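Local structure of F5/8 type C domain protein (Bacteroides ovatus, 4ZRX) at residues K304-L308 / K309-D313; A340-K343 / R344-F348. The protein is a putative alpha-L-fucosidase, which would hydrolyse alpha-linked L-fucose from glycans, and also carries an F5/8 type C domain of the kind that often binds sugars. One frame throughout, in Å; residues are numbered along the deposited sequence.

Contact 1 of 2, residues K304-L308 / K309-D313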
loop_
_atom_site.group_PDB
_atom_site.type_symbol
_atom_site.label_atom_id
_atom_site.label_comp_id
_atom_site.label_asym_id
_atom_site.label_seq_id
_atom_site.Cartn_x
_atom_site.Cartn_y
_atom_site.Cartn_z
ATOM N N LYS A 304 -1.342 -11.050 -11.850
ATOM C CA LYS A 304 -2.078 -10.085 -11.059
ATOM C C LYS A 304 -1.149 -9.211 -10.225
ATOM O O LYS A 304 -1.565 -8.622 -9.224
ATOM C CB LYS A 304 -3.073 -10.791 -10.160
ATOM C CG LYS A 304 -4.051 -11.619 -10.970
ATOM C CD LYS A 304 -5.026 -12.309 -10.088
ATOM C CE LYS A 304 -5.949 -13.190 -10.965
ATOM N NZ LYS A 304 -7.243 -13.205 -10.267
ATOM N N VAL A 305 0.106 -9.124 -10.636
ATOM C CA VAL A 305 1.025 -8.170 -10.030
ATOM C C VAL A 305 0.444 -6.774 -10.310
ATOM O O VAL A 305 0.000 -6.445 -11.428
ATOM C CB VAL A 305 2.417 -8.331 -10.604
ATOM C CG1 VAL A 305 3.335 -7.233 -10.165
ATOM C CG2 VAL A 305 2.995 -9.688 -10.303
ATOM N N LYS A 306 0.442 -5.924 -9.304
ATOM C CA LYS A 306 -0.185 -4.610 -9.416
ATOM C C LYS A 306 0.464 -3.792 -10.507
ATOM O O LYS A 306 1.703 -3.881 -10.762
ATOM C CB LYS A 306 -0.101 -3.893 -8.059
ATOM C CG LYS A 306 -1.078 -4.405 -7.041
ATOM C CD LYS A 306 -0.874 -3.638 -5.754
ATOM C CE LYS A 306 -1.923 -3.916 -4.731
ATOM N NZ LYS A 306 -1.980 -5.319 -4.318
ATOM N N SER A 307 -0.352 -2.996 -11.197
ATOM C CA SER A 307 0.128 -2.218 -12.336
ATOM C C SER A 307 1.073 -1.128 -11.921
ATOM O O SER A 307 1.066 -0.711 -10.746
ATOM C CB SER A 307 -1.033 -1.527 -13.050
ATOM O OG SER A 307 -1.631 -0.527 -12.280
ATOM N N LEU A 308 1.854 -0.636 -12.875
ATOM C CA LEU A 308 2.720 0.510 -12.570
ATOM C C LEU A 308 1.953 1.701 -12.073
ATOM O O LEU A 308 2.397 2.364 -11.101
ATOM C CB LEU A 308 3.565 0.899 -13.762
ATOM C CG LEU A 308 4.496 2.087 -13.617
ATOM C CD1 LEU A 308 5.476 1.873 -12.483
ATOM C CD2 LEU A 308 5.221 2.322 -14.922
ATOM N N LYS A 309 0.833 1.995 -12.738
ATOM C CA LYS A 309 -0.015 3.098 -12.246
ATOM C C LYS A 309 -0.488 2.906 -10.816
ATOM O O LYS A 309 -0.452 3.812 -10.010
ATOM C CB LYS A 309 -1.234 3.354 -13.116
ATOM C CG LYS A 309 -2.010 4.614 -12.617
ATOM C CD LYS A 309 -3.097 5.007 -13.534
ATOM C CE LYS A 309 -3.733 6.254 -13.061
ATOM N NZ LYS A 309 -4.491 6.030 -11.827
ATOM N N HIS A 310 -0.918 1.698 -10.481
ATOM C CA HIS A 310 -1.380 1.448 -9.123
ATOM C C HIS A 310 -0.254 1.599 -8.116
ATOM O O HIS A 310 -0.425 2.193 -7.025
ATOM C CB HIS A 310 -1.968 0.039 -9.080
ATOM C CG HIS A 310 -2.711 -0.295 -7.836
ATOM N ND1 HIS A 310 -3.348 -1.520 -7.691
ATOM C CD2 HIS A 310 -3.028 0.418 -6.736
ATOM C CE1 HIS A 310 -3.969 -1.553 -6.523
ATOM N NE2 HIS A 310 -3.767 -0.407 -5.913
ATOM N N LEU A 311 0.940 1.075 -8.430
ATOM C CA LEU A 311 2.066 1.219 -7.513
ATOM C C LEU A 311 2.475 2.685 -7.337
ATOM O O LEU A 311 2.740 3.151 -6.222
ATOM C CB LEU A 311 3.275 0.394 -7.991
ATOM C CG LEU A 311 3.025 -1.117 -7.907
ATOM C CD1 LEU A 311 4.249 -1.804 -8.491
ATOM C CD2 LEU A 311 2.908 -1.586 -6.470
ATOM N N SER A 312 2.456 3.430 -8.442
ATOM C CA SER A 312 2.701 4.864 -8.367
ATOM C C SER A 312 1.678 5.570 -7.502
ATOM O O SER A 312 2.034 6.390 -6.602
ATOM C CB SER A 312 2.692 5.464 -9.790
ATOM O OG SER A 312 2.769 6.875 -9.718
ATOM N N ASP A 313 0.416 5.229 -7.680
ATOM C CA ASP A 313 -0.644 5.820 -6.860
ATOM C C ASP A 313 -0.451 5.467 -5.411
ATOM O O ASP A 313 -0.630 6.327 -4.520
ATOM C CB ASP A 313 -2.042 5.475 -7.326
ATOM C CG ASP A 313 -2.401 6.104 -8.699
ATOM O OD1 ASP A 313 -1.841 7.154 -9.129
ATOM O OD2 ASP A 313 -3.276 5.496 -9.343
HETATM O O HOH W 1 -3.186 -2.993 -10.103
#

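Contact 2 of 2, residues A340-K343 / R344-F348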
loop_
_atom_site.group_PDB
_atom_site.type_symbol
_atom_site.label_atom_id
_atom_site.label_comp_id
_atom_site.label_asym_id
_atom_site.label_seq_id
_atom_site.Cartn_x
_atom_site.Cartn_y
_atom_site.Cartn_z
ATOM N N ALA A 340 7.974 -11.685 -13.108
ATOM C CA ALA A 340 6.959 -10.660 -13.281
ATOM C C ALA A 340 7.168 -9.522 -12.253
ATOM O O ALA A 340 7.121 -8.359 -12.624
ATOM C CB ALA A 340 5.511 -11.221 -13.155
ATOM N N ASP A 341 7.361 -9.897 -10.997
ATOM C CA ASP A 341 7.619 -8.925 -9.880
ATOM C C ASP A 341 8.900 -8.138 -10.171
ATOM O O ASP A 341 8.925 -6.922 -9.991
ATOM C CB ASP A 341 7.724 -9.632 -8.552
ATOM C CG ASP A 341 6.532 -10.653 -8.284
ATOM O OD1 ASP A 341 6.088 -11.436 -9.200
ATOM O OD2 ASP A 341 6.035 -10.665 -7.140
ATOM N N ILE A 342 9.954 -8.814 -10.646
ATOM C CA ILE A 342 11.210 -8.139 -10.969
ATOM C C ILE A 342 10.987 -7.045 -12.010
ATOM O O ILE A 342 11.412 -5.897 -11.836
ATOM C CB ILE A 342 12.281 -9.114 -11.445
ATOM C CG1 ILE A 342 12.745 -10.044 -10.313
ATOM C CG2 ILE A 342 13.464 -8.338 -12.018
ATOM C CD1 ILE A 342 13.543 -11.238 -10.766
ATOM N N LYS A 343 10.294 -7.397 -13.079
ATOM C CA LYS A 343 10.091 -6.459 -14.152
ATOM C C LYS A 343 9.284 -5.257 -13.654
ATOM O O LYS A 343 9.594 -4.121 -14.003
ATOM C CB LYS A 343 9.368 -7.122 -15.312
ATOM C CG LYS A 343 9.309 -6.292 -16.570
ATOM C CD LYS A 343 8.673 -7.079 -17.676
ATOM C CE LYS A 343 8.546 -6.210 -18.904
ATOM N NZ LYS A 343 8.298 -7.037 -20.074
ATOM N N ARG A 344 8.238 -5.522 -12.888
ATOM C CA ARG A 344 7.398 -4.457 -12.389
ATOM C C ARG A 344 8.135 -3.549 -11.350
ATOM O O ARG A 344 7.950 -2.312 -11.361
ATOM C CB ARG A 344 6.094 -5.020 -11.815
ATOM C CG ARG A 344 5.164 -3.972 -11.291
ATOM C CD ARG A 344 4.685 -2.927 -12.324
ATOM N NE ARG A 344 4.526 -3.476 -13.660
ATOM C CZ ARG A 344 3.571 -4.315 -14.032
ATOM N NH1 ARG A 344 2.638 -4.755 -13.184
ATOM N NH2 ARG A 344 3.566 -4.747 -15.311
ATOM N N LEU A 345 8.983 -4.132 -10.536
ATOM C CA LEU A 345 9.798 -3.358 -9.607
ATOM C C LEU A 345 10.772 -2.450 -10.318
ATOM O O LEU A 345 10.980 -1.322 -9.894
ATOM C CB LEU A 345 10.548 -4.262 -8.633
ATOM C CG LEU A 345 9.686 -4.942 -7.562
ATOM C CD1 LEU A 345 10.507 -5.916 -6.764
ATOM C CD2 LEU A 345 9.045 -3.891 -6.636
ATOM N N LYS A 346 11.365 -2.958 -11.412
ATOM C CA LYS A 346 12.260 -2.150 -12.238
ATOM C C LYS A 346 11.499 -0.986 -12.874
ATOM O O LYS A 346 11.979 0.150 -12.888
ATOM C CB LYS A 346 12.893 -2.986 -13.345
ATOM C CG LYS A 346 13.885 -3.973 -12.762
ATOM C CD LYS A 346 14.608 -4.813 -13.828
ATOM C CE LYS A 346 15.611 -5.731 -13.192
ATOM N NZ LYS A 346 15.970 -6.798 -14.141
ATOM N N GLU A 347 10.337 -1.284 -13.413
ATOM C CA GLU A 347 9.461 -0.232 -13.982
ATOM C C GLU A 347 9.118 0.844 -12.961
ATOM O O GLU A 347 9.097 2.019 -13.287
ATOM C CB GLU A 347 8.195 -0.808 -14.553
ATOM C CG GLU A 347 8.442 -1.609 -15.851
ATOM C CD GLU A 347 7.223 -2.434 -16.279
ATOM O OE1 GLU A 347 6.139 -2.359 -15.615
ATOM O OE2 GLU A 347 7.349 -3.137 -17.332
ATOM N N PHE A 348 8.822 0.420 -11.735
ATOM C CA PHE A 348 8.441 1.327 -10.671
ATOM C C PHE A 348 9.639 2.172 -10.277
ATOM O O PHE A 348 9.528 3.384 -10.092
ATOM C CB PHE A 348 7.876 0.473 -9.558
ATOM C CG PHE A 348 7.375 1.198 -8.322
ATOM C CD1 PHE A 348 6.730 2.442 -8.379
ATOM C CD2 PHE A 348 7.450 0.551 -7.083
ATOM C CE1 PHE A 348 6.233 3.028 -7.246
ATOM C CE2 PHE A 348 6.992 1.155 -5.925
ATOM C CZ PHE A 348 6.351 2.398 -5.996
#

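Contact 1 of 2, residues K304-L308 / K309-D313
Ser307 and His310 meet where the extended residues 305-307 lead into the first turn of helix 308-316, which starts at Leu308. Two i to i+4 backbone bonds start that turn: Leu311 N gives to Ser307 O at 2.9 Å, and Ser312 N gives to Leu308 O. Ser307 is the N-cap. Its OG lies between its own backbone N and carbonyl carbon (chi1 68°), which turns it over the helix end to accept from His310 N at 2.9 Å, with an N-H...O angle of 159°. Serine suits this place because its short hydroxyl can replace the carbonyl missing ahead of a first turn; the same OG also bonds to Glu465. A water lies in the plane of the His310 ring, at its edge, 2.8 Å from ND1, and accepts from Ser307 N. The long aliphatic chain of Lys306 passes over one ring face, CD standing 4.0 Å from the centroid in a CH-pi contact, before a bend at chi4 (61°) takes NZ to Ser290 O. With an alanine here, that ring face would probably lose its aliphatic cover and Ser290 O its ammonium donor. Nearer the backbone, Lys306 CB touches Leu311 CD2 at 4.1 Å. One turn along, Lys309 NZ bridges to Asp313 OD2 at 2.8 Å, on the syn side of the carboxylate.

Contact 2 of 2, residues A340-K343 / R344-F348
Leu345 leans back on the carbonyl of Asp341, and this is the close-packed side of about two and a half turns of helix 339-356. Leu345 N donates to Asp341 O at 2.8 Å, and Leu345 CG comes to 3.2 Å from the same oxygen, because CG stands beside the backbone N (chi1 -72°) and folds back along the helix. The neighbouring i to i+4 bonds, Arg344 N to Ala340 O, Lys346 N to Ile342 O and Glu347 N to Lys343 O, are slightly longer, at 3.0 to 3.1 Å. Leucine fits the buried side, where it has no polar end to satisfy; buried Asp341 has its carboxylate met by Arg292.

The lysines, the arginine and the glutamate take the more open side, with Ile342 at its border. Exposed Lys346 runs side by side with Ile342, and its CE and NZ both lie about 3.6 Å from Ile342 CG2. Lys343, extended throughout, crosses the Glu347 side chain at an angle; its CE is 3.7 Å from Glu347 OE2, but NZ remains 4.9 Å from that oxygen, so any attraction is probably only long-range. The other oxygen of Glu347 makes a salt bridge: Arg344 NE donates to OE1 at 2.8 Å, in the guanidinium plane though 33° out of the carboxylate plane. Bends at chi2 (60°) and chi3 in Arg344 bring NE to the glutamate while NH1 serves Lys306 O.

Within the fold, Ile342 and Leu345 face helix 77-86, touching Thr83 and Leu84 respectively, whereas Phe348 packs on Leu308, Leu311 and Tyr315 of helix 308-316; Asp341 and Leu345 also rest on Ile291, in the loop after strand 279-290.

Contact 1 closes before contact 2 opens along the chain, and their centres lie about 10 Å apart. Strand 324-328 comes between helix 308-316, which contact 1 starts, and helix 339-356, which carries contact 2; this strand runs parallel to both 279-290 and 44-48 in the sheet of the fucosidase region, consistent with the TIM-barrel family. The two contacts touch directly: Arg344 NH1 lies 2.7 Å from Lys306 O, a probable hydrogen bond, and Leu308 CD1 packs 3.5 Å from Phe348 CA. The loop leading into the earlier helix is thereby tied to the side of the later one, joining successive helices on the outside of the barrel.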